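Putative NADPH:quinone oxidoreductase (Ralstonia eutropha, PDB 3IUP) binds NADPH and probably uses it to reduce quinones or related compounds, as a member of the medium-chain dehydrogenase/reductase family. Local coordinates at residues S47-L52 / A358-R363; K344-A349 / E367-N372. One frame throughout, in Å; residues are numbered along the deposited sequence.

Overall arrangement
Contacts 1 and 2 lie side by side in the GroES-like half of the protein, their centres about 12 Å apart and on the same side of the chain's centre. Along the chain their segments alternate: 47-52, 344-349, 358-363, 367-372. Strand 344-347, helices 348-351 and 354-360 and strand 369-372 follow one another, so the end of the chain, after the nucleotide-binding parallel sheet, returns to the half that holds helix 46-53. Tyr360 CB of contact 1 packs against the Tyr369 ring of contact 2, 3.7 Å from Tyr369 CG. Both contacts reach NADPH, through Arg363 and Lys368, so the returning segment also helps wall the cofactor cleft.

Contact 1: residues S47-L52 / A358-R363; sequences SDLGLL and AVYNKR. With NDP (NADPH dihydro-nicotinamide-adenine-dinucleotide phosphate), chain C.
Helix 46-53 of the GroES-like domain meets the end of helix 354-360 and the turn that follows it, at the edge of the NADPH pocket. Leu49 carries the contact, its two methyls parting between neighbours. Leu49 CD2 comes to the edge of the Tyr360 ring, 3.6 Å from Tyr360 CE1, and Leu52 CD2 lies near the same ring plane, 3.8 Å from Tyr360 OH. That hydroxyl is hydrogen-bonded to the carbonyl of Val351, which ties the ring's far end to the preceding helix. The other methyl, Leu49 CD1, sits over one face of the Arg363 guanidinium, offset toward its rim, while Leu49 CB is 3.5 Å from Arg363 NH2.

A type I turn from Tyr360 to Arg363 brings the arginine back over Asn361, and a bend at chi2 (98°) helps fold the side chain round. There it grips Asn361 side-on: Arg363 NE bonds to the backbone O of Asn361 at 2.9 Å, from above the carbonyl plane, and Arg363 NH2 to Asn361 OD1. Two bonds to separate acceptors fix the guanidinium's rotation and present its face to the leucine. On the cofactor side, the backbone O of Arg363 approaches C8A of the NADPH adenine to 3.2 Å.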
# COMPACT_ATOMS: atom_id res chain seq x y z
N SER A 47 -2.65 1.44 -21.81
CA SER A 47 -2.80 -0.01 -21.62
C SER A 47 -2.56 -0.76 -22.92
O SER A 47 -1.92 -1.80 -22.92
CB SER A 47 -4.19 -0.35 -21.11
OG SER A 47 -5.16 0.51 -21.74
N ASP A 48 -3.01 -0.19 -24.04
CA ASP A 48 -2.80 -0.83 -25.35
C ASP A 48 -1.35 -0.81 -25.78
O ASP A 48 -0.85 -1.76 -26.31
CB ASP A 48 -3.66 -0.16 -26.42
CG ASP A 48 -5.17 -0.18 -26.07
OD1 ASP A 48 -5.68 -1.33 -25.81
OD2 ASP A 48 -5.79 0.93 -26.03
N LEU A 49 -0.67 0.32 -25.51
CA LEU A 49 0.70 0.49 -25.93
C LEU A 49 1.57 -0.53 -25.18
O LEU A 49 2.56 -1.03 -25.73
CB LEU A 49 1.14 1.93 -25.61
CG LEU A 49 0.37 3.01 -26.33
CD1 LEU A 49 0.88 4.40 -25.87
CD2 LEU A 49 0.45 2.91 -27.79
N GLY A 50 1.19 -0.84 -23.95
CA GLY A 50 1.91 -1.83 -23.14
C GLY A 50 1.91 -3.18 -23.82
O GLY A 50 2.93 -3.86 -23.96
N LEU A 51 0.76 -3.55 -24.34
CA LEU A 51 0.65 -4.84 -25.04
C LEU A 51 1.27 -4.79 -26.42
O LEU A 51 1.98 -5.71 -26.85
CB LEU A 51 -0.83 -5.25 -25.12
CG LEU A 51 -1.08 -6.61 -25.74
CD1 LEU A 51 -0.37 -7.74 -24.93
CD2 LEU A 51 -2.61 -6.82 -25.85
N LEU A 52 1.06 -3.68 -27.10
CA LEU A 52 1.56 -3.51 -28.44
C LEU A 52 3.09 -3.68 -28.54
O LEU A 52 3.61 -4.40 -29.40
CB LEU A 52 1.11 -2.15 -28.96
CG LEU A 52 1.45 -1.74 -30.38
CD1 LEU A 52 0.84 -2.74 -31.42
CD2 LEU A 52 0.94 -0.26 -30.58
N ALA A 358 6.63 7.32 -32.85
CA ALA A 358 7.38 8.36 -32.12
C ALA A 358 6.49 9.40 -31.42
O ALA A 358 6.85 9.88 -30.35
CB ALA A 358 8.35 9.05 -33.06
N VAL A 359 5.33 9.73 -31.99
CA VAL A 359 4.40 10.65 -31.32
C VAL A 359 3.49 9.98 -30.34
O VAL A 359 3.44 10.34 -29.16
CB VAL A 359 3.59 11.43 -32.36
CG1 VAL A 359 2.62 12.42 -31.68
CG2 VAL A 359 4.54 12.09 -33.36
N TYR A 360 2.76 8.95 -30.77
CA TYR A 360 1.74 8.42 -29.92
C TYR A 360 2.30 7.70 -28.68
O TYR A 360 1.68 7.69 -27.62
CB TYR A 360 0.72 7.62 -30.74
CG TYR A 360 1.10 6.27 -31.32
CD1 TYR A 360 1.24 5.15 -30.50
CD2 TYR A 360 1.16 6.09 -32.69
CE1 TYR A 360 1.53 3.89 -31.04
CE2 TYR A 360 1.39 4.84 -33.25
CZ TYR A 360 1.59 3.74 -32.41
OH TYR A 360 1.84 2.51 -32.96
N ASN A 361 3.49 7.17 -28.82
CA ASN A 361 4.12 6.47 -27.72
C ASN A 361 4.66 7.41 -26.61
O ASN A 361 5.09 6.91 -25.56
CB ASN A 361 5.17 5.47 -28.23
CG ASN A 361 5.42 4.35 -27.24
OD1 ASN A 361 4.51 3.97 -26.49
ND2 ASN A 361 6.64 3.87 -27.17
N LYS A 362 4.54 8.74 -26.77
CA LYS A 362 4.95 9.67 -25.69
C LYS A 362 3.92 9.71 -24.57
O LYS A 362 4.24 10.15 -23.47
CB LYS A 362 5.13 11.09 -26.18
CG LYS A 362 6.12 11.31 -27.32
CD LYS A 362 6.10 12.80 -27.69
N ARG A 363 2.68 9.29 -24.84
CA ARG A 363 1.55 9.50 -23.88
C ARG A 363 1.55 10.97 -23.38
O ARG A 363 1.36 11.26 -22.18
CB ARG A 363 1.59 8.50 -22.70
CG ARG A 363 1.81 7.03 -23.14
CD ARG A 363 3.29 6.66 -22.98
NE ARG A 363 3.66 5.38 -23.59
CZ ARG A 363 3.45 4.20 -23.01
NH1 ARG A 363 2.85 4.13 -21.82
NH2 ARG A 363 3.82 3.09 -23.64
PA NDP C . -3.45 10.46 -21.92
O1A NDP C . -4.62 11.19 -22.37
O2A NDP C . -2.52 9.90 -22.93
O5B NDP C . -2.63 11.53 -20.96
C5B NDP C . -1.47 11.04 -20.30
C4B NDP C . -0.99 12.08 -19.33
O4B NDP C . 0.12 11.52 -18.70
C3B NDP C . -0.55 13.38 -20.02
O3B NDP C . -1.06 14.56 -19.42
C2B NDP C . 0.98 13.38 -19.84
O2B NDP C . 1.55 14.68 -19.64
C1B NDP C . 1.12 12.54 -18.58
N9A NDP C . 2.42 11.86 -18.48
C8A NDP C . 3.00 11.08 -19.46
N7A NDP C . 4.14 10.56 -18.99
C5A NDP C . 4.31 10.98 -17.68
C6A NDP C . 5.30 10.77 -16.70
N6A NDP C . 6.43 10.08 -16.92
N1A NDP C . 5.14 11.35 -15.46
C2A NDP C . 4.08 12.15 -15.18
N3A NDP C . 3.12 12.35 -16.14
C4A NDP C . 3.23 11.79 -17.36
O3 NDP C . -3.76 9.21 -20.94
PN NDP C . -5.16 8.60 -20.62
O1N NDP C . -6.12 9.57 -20.14
O2N NDP C . -5.64 7.69 -21.70
O5D NDP C . -4.75 7.65 -19.36
C5D NDP C . -4.43 8.26 -18.10
C4D NDP C . -3.82 7.21 -17.17
O4D NDP C . -4.91 6.40 -16.69
C3D NDP C . -2.77 6.27 -17.79
O3D NDP C . -1.72 6.00 -16.88
C2D NDP C . -3.58 5.01 -18.02
O2D NDP C . -2.84 3.81 -18.12
C1D NDP C . -4.45 5.05 -16.76
N1N NDP C . -5.61 4.12 -16.81
C2N NDP C . -5.57 3.08 -15.95
C3N NDP C . -6.57 2.14 -15.91
C7N NDP C . -6.58 1.06 -14.85
O7N NDP C . -7.57 0.09 -14.97
N7N NDP C . -5.70 0.98 -13.85
C4N NDP C . -7.84 2.42 -16.62
C5N NDP C . -7.79 3.61 -17.53
C6N NDP C . -6.67 4.43 -17.58
P2B NDP C . 2.86 15.17 -20.50
O1X NDP C . 2.33 15.99 -21.68
O2X NDP C . 3.72 14.01 -20.98
O3X NDP C . 3.64 16.04 -19.50

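Contact 2: residues K344-A349 / E367-N372; sequences KEISLA and EKYLIN. With NDP (NADPH dihydro-nicotinamide-adenine-dinucleotide phosphate), chain C.
Lys368 NZ and the nicotinamide-side phosphate of NADPH make the shortest polar bond here, 2.6 Å from NZ to O2N of the cofactor; the same nitrogen also bonds to the side chain of Asn45. Bends at chi3 and chi4, both -70°, turn the ammonium toward the pyrophosphate, where its charge probably steadies the anion. Just beyond this lysine, strand 369-372 runs parallel to strand 344-347. Leu370 is gripped through both backbone polar atoms. Leu370 N bonds to Lys344 O at 2.9 Å. That bond is nearly straight (174°). Leu370 O receives Ile346 N at 2.8 Å. Ile346 O then takes Asn372 N, so the bonds pass alternately between the strands.

On one face of the sheet, Lys344 CB stands over the centre of the Tyr369 ring, 3.9 Å from the centroid, a CH-pi contact. The lysine chain runs on alongside the tyrosine, with CD near OH. Ile346 CD1 meets the same ring at its edge, 3.8 Å from Tyr369 CD2, so the tyrosine is covered from above and flanked in its plane. Farther along this face Ile346 and Ile371 touch through their CG1 atoms. On the other face the extended Glu345 chain reaches past Leu370 to Asn372, Glu345 OE2 lying 3.6 Å from Asn372 CB.

Strand 369-372 also pairs antiparallel with strand 34-43, which places it between two partners; helix 354-360 covers Tyr369 through Met356 and Val359, and Val351 of helix 348-351 packs on Ile346 and Ile371.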
# COMPACT_ATOMS: atom_id res chain seq x y z
N LYS A 344 -5.00 12.86 -33.80
CA LYS A 344 -4.92 12.35 -35.16
C LYS A 344 -5.73 11.04 -35.27
O LYS A 344 -5.82 10.30 -34.29
CB LYS A 344 -3.46 12.09 -35.55
CG LYS A 344 -3.19 11.92 -37.06
CD LYS A 344 -1.64 11.85 -37.26
CE LYS A 344 -1.22 11.92 -38.73
NZ LYS A 344 -1.28 13.34 -39.25
N GLU A 345 -6.38 10.82 -36.41
CA GLU A 345 -6.98 9.53 -36.72
C GLU A 345 -6.15 8.85 -37.79
O GLU A 345 -5.89 9.44 -38.85
CB GLU A 345 -8.41 9.68 -37.21
CG GLU A 345 -9.07 8.36 -37.61
CD GLU A 345 -10.53 8.49 -38.00
OE1 GLU A 345 -11.35 8.88 -37.15
OE2 GLU A 345 -10.88 8.15 -39.15
N ILE A 346 -5.71 7.61 -37.52
CA ILE A 346 -4.80 6.92 -38.43
C ILE A 346 -5.34 5.57 -38.87
O ILE A 346 -6.16 4.97 -38.17
CB ILE A 346 -3.40 6.74 -37.79
CG1 ILE A 346 -3.48 5.90 -36.50
CG2 ILE A 346 -2.76 8.10 -37.45
CD1 ILE A 346 -2.10 5.57 -35.89
N SER A 347 -4.86 5.09 -40.01
CA SER A 347 -5.17 3.75 -40.47
C SER A 347 -4.43 2.68 -39.69
O SER A 347 -3.43 2.91 -39.00
CB SER A 347 -4.78 3.58 -41.95
OG SER A 347 -3.37 3.67 -42.10
N LEU A 348 -4.84 1.45 -39.93
CA LEU A 348 -4.14 0.30 -39.34
C LEU A 348 -2.66 0.23 -39.72
O LEU A 348 -1.79 0.09 -38.86
CB LEU A 348 -4.89 -0.98 -39.73
CG LEU A 348 -4.84 -2.10 -38.75
CD1 LEU A 348 -5.40 -1.76 -37.39
CD2 LEU A 348 -5.61 -3.31 -39.37
N ALA A 349 -2.35 0.41 -40.99
CA ALA A 349 -0.96 0.43 -41.46
C ALA A 349 -0.13 1.54 -40.80
O ALA A 349 1.06 1.35 -40.47
CB ALA A 349 -0.92 0.55 -42.94
N GLU A 367 -2.35 14.40 -27.10
CA GLU A 367 -1.75 13.73 -28.23
C GLU A 367 -2.12 12.25 -28.22
O GLU A 367 -1.24 11.42 -28.43
CB GLU A 367 -0.23 13.93 -28.28
CG GLU A 367 0.14 15.41 -28.44
CD GLU A 367 1.60 15.68 -28.73
OE1 GLU A 367 2.08 15.24 -29.80
OE2 GLU A 367 2.26 16.37 -27.88
N LYS A 368 -3.39 11.96 -27.95
CA LYS A 368 -3.93 10.62 -28.12
C LYS A 368 -4.35 10.37 -29.58
O LYS A 368 -5.00 11.21 -30.20
CB LYS A 368 -5.09 10.35 -27.19
CG LYS A 368 -5.53 8.86 -27.18
CD LYS A 368 -6.73 8.58 -26.32
CE LYS A 368 -6.42 8.72 -24.81
NZ LYS A 368 -5.55 7.65 -24.32
N TYR A 369 -3.94 9.22 -30.10
CA TYR A 369 -4.25 8.85 -31.48
C TYR A 369 -5.45 7.90 -31.51
O TYR A 369 -5.56 7.05 -30.64
CB TYR A 369 -3.04 8.19 -32.15
CG TYR A 369 -2.03 9.15 -32.76
CD1 TYR A 369 -1.75 10.38 -32.21
CD2 TYR A 369 -1.33 8.77 -33.92
CE1 TYR A 369 -0.82 11.24 -32.81
CE2 TYR A 369 -0.40 9.61 -34.52
CZ TYR A 369 -0.16 10.84 -33.96
OH TYR A 369 0.78 11.64 -34.58
N LEU A 370 -6.29 8.04 -32.53
CA LEU A 370 -7.47 7.17 -32.77
C LEU A 370 -7.17 6.36 -34.01
O LEU A 370 -6.72 6.91 -35.01
CB LEU A 370 -8.69 8.00 -33.01
CG LEU A 370 -10.02 7.26 -33.16
CD1 LEU A 370 -10.37 6.60 -31.82
CD2 LEU A 370 -11.11 8.25 -33.64
N ILE A 371 -7.37 5.05 -33.95
CA ILE A 371 -7.22 4.21 -35.12
C ILE A 371 -8.57 3.97 -35.73
O ILE A 371 -9.56 3.66 -35.03
CB ILE A 371 -6.60 2.84 -34.78
CG1 ILE A 371 -5.22 2.97 -34.12
CG2 ILE A 371 -6.49 1.90 -36.04
CD1 ILE A 371 -4.80 1.69 -33.34
N ASN A 372 -8.63 4.10 -37.05
CA ASN A 372 -9.76 3.59 -37.79
C ASN A 372 -9.29 2.41 -38.61
O ASN A 372 -8.65 2.60 -39.65
CB ASN A 372 -10.37 4.66 -38.69
CG ASN A 372 -11.50 4.12 -39.56
OD1 ASN A 372 -11.78 2.92 -39.59
ND2 ASN A 372 -12.18 5.02 -40.25
PA NDP C . -3.45 10.46 -21.92
O1A NDP C . -4.62 11.19 -22.37
O2A NDP C . -2.52 9.90 -22.93
O5B NDP C . -2.63 11.53 -20.96
C5B NDP C . -1.47 11.04 -20.30
C4B NDP C . -0.99 12.08 -19.33
O4B NDP C . 0.12 11.52 -18.70
C3B NDP C . -0.55 13.38 -20.02
O3B NDP C . -1.06 14.56 -19.42
C2B NDP C . 0.98 13.38 -19.84
O2B NDP C . 1.55 14.68 -19.64
C1B NDP C . 1.12 12.54 -18.58
N9A NDP C . 2.42 11.86 -18.48
C8A NDP C . 3.00 11.08 -19.46
N7A NDP C . 4.14 10.56 -18.99
C5A NDP C . 4.31 10.98 -17.68
C6A NDP C . 5.30 10.77 -16.70
N6A NDP C . 6.43 10.08 -16.92
N1A NDP C . 5.14 11.35 -15.46
C2A NDP C . 4.08 12.15 -15.18
N3A NDP C . 3.12 12.35 -16.14
C4A NDP C . 3.23 11.79 -17.36
O3 NDP C . -3.76 9.21 -20.94
PN NDP C . -5.16 8.60 -20.62
O1N NDP C . -6.12 9.57 -20.14
O2N NDP C . -5.64 7.69 -21.70
O5D NDP C . -4.75 7.65 -19.36
C5D NDP C . -4.43 8.26 -18.10
C4D NDP C . -3.82 7.21 -17.17
O4D NDP C . -4.91 6.40 -16.69
C3D NDP C . -2.77 6.27 -17.79
O3D NDP C . -1.72 6.00 -16.88
C2D NDP C . -3.58 5.01 -18.02
O2D NDP C . -2.84 3.81 -18.12
C1D NDP C . -4.45 5.05 -16.76
N1N NDP C . -5.61 4.12 -16.81
C2N NDP C . -5.57 3.08 -15.95
C3N NDP C . -6.57 2.14 -15.91
C7N NDP C . -6.58 1.06 -14.85
O7N NDP C . -7.57 0.09 -14.97
N7N NDP C . -5.70 0.98 -13.85
C4N NDP C . -7.84 2.42 -16.62
C5N NDP C . -7.79 3.61 -17.53
C6N NDP C . -6.67 4.43 -17.58
P2B NDP C . 2.86 15.17 -20.50
O1X NDP C . 2.33 15.99 -21.68
O2X NDP C . 3.72 14.01 -20.98
O3X NDP C . 3.64 16.04 -19.50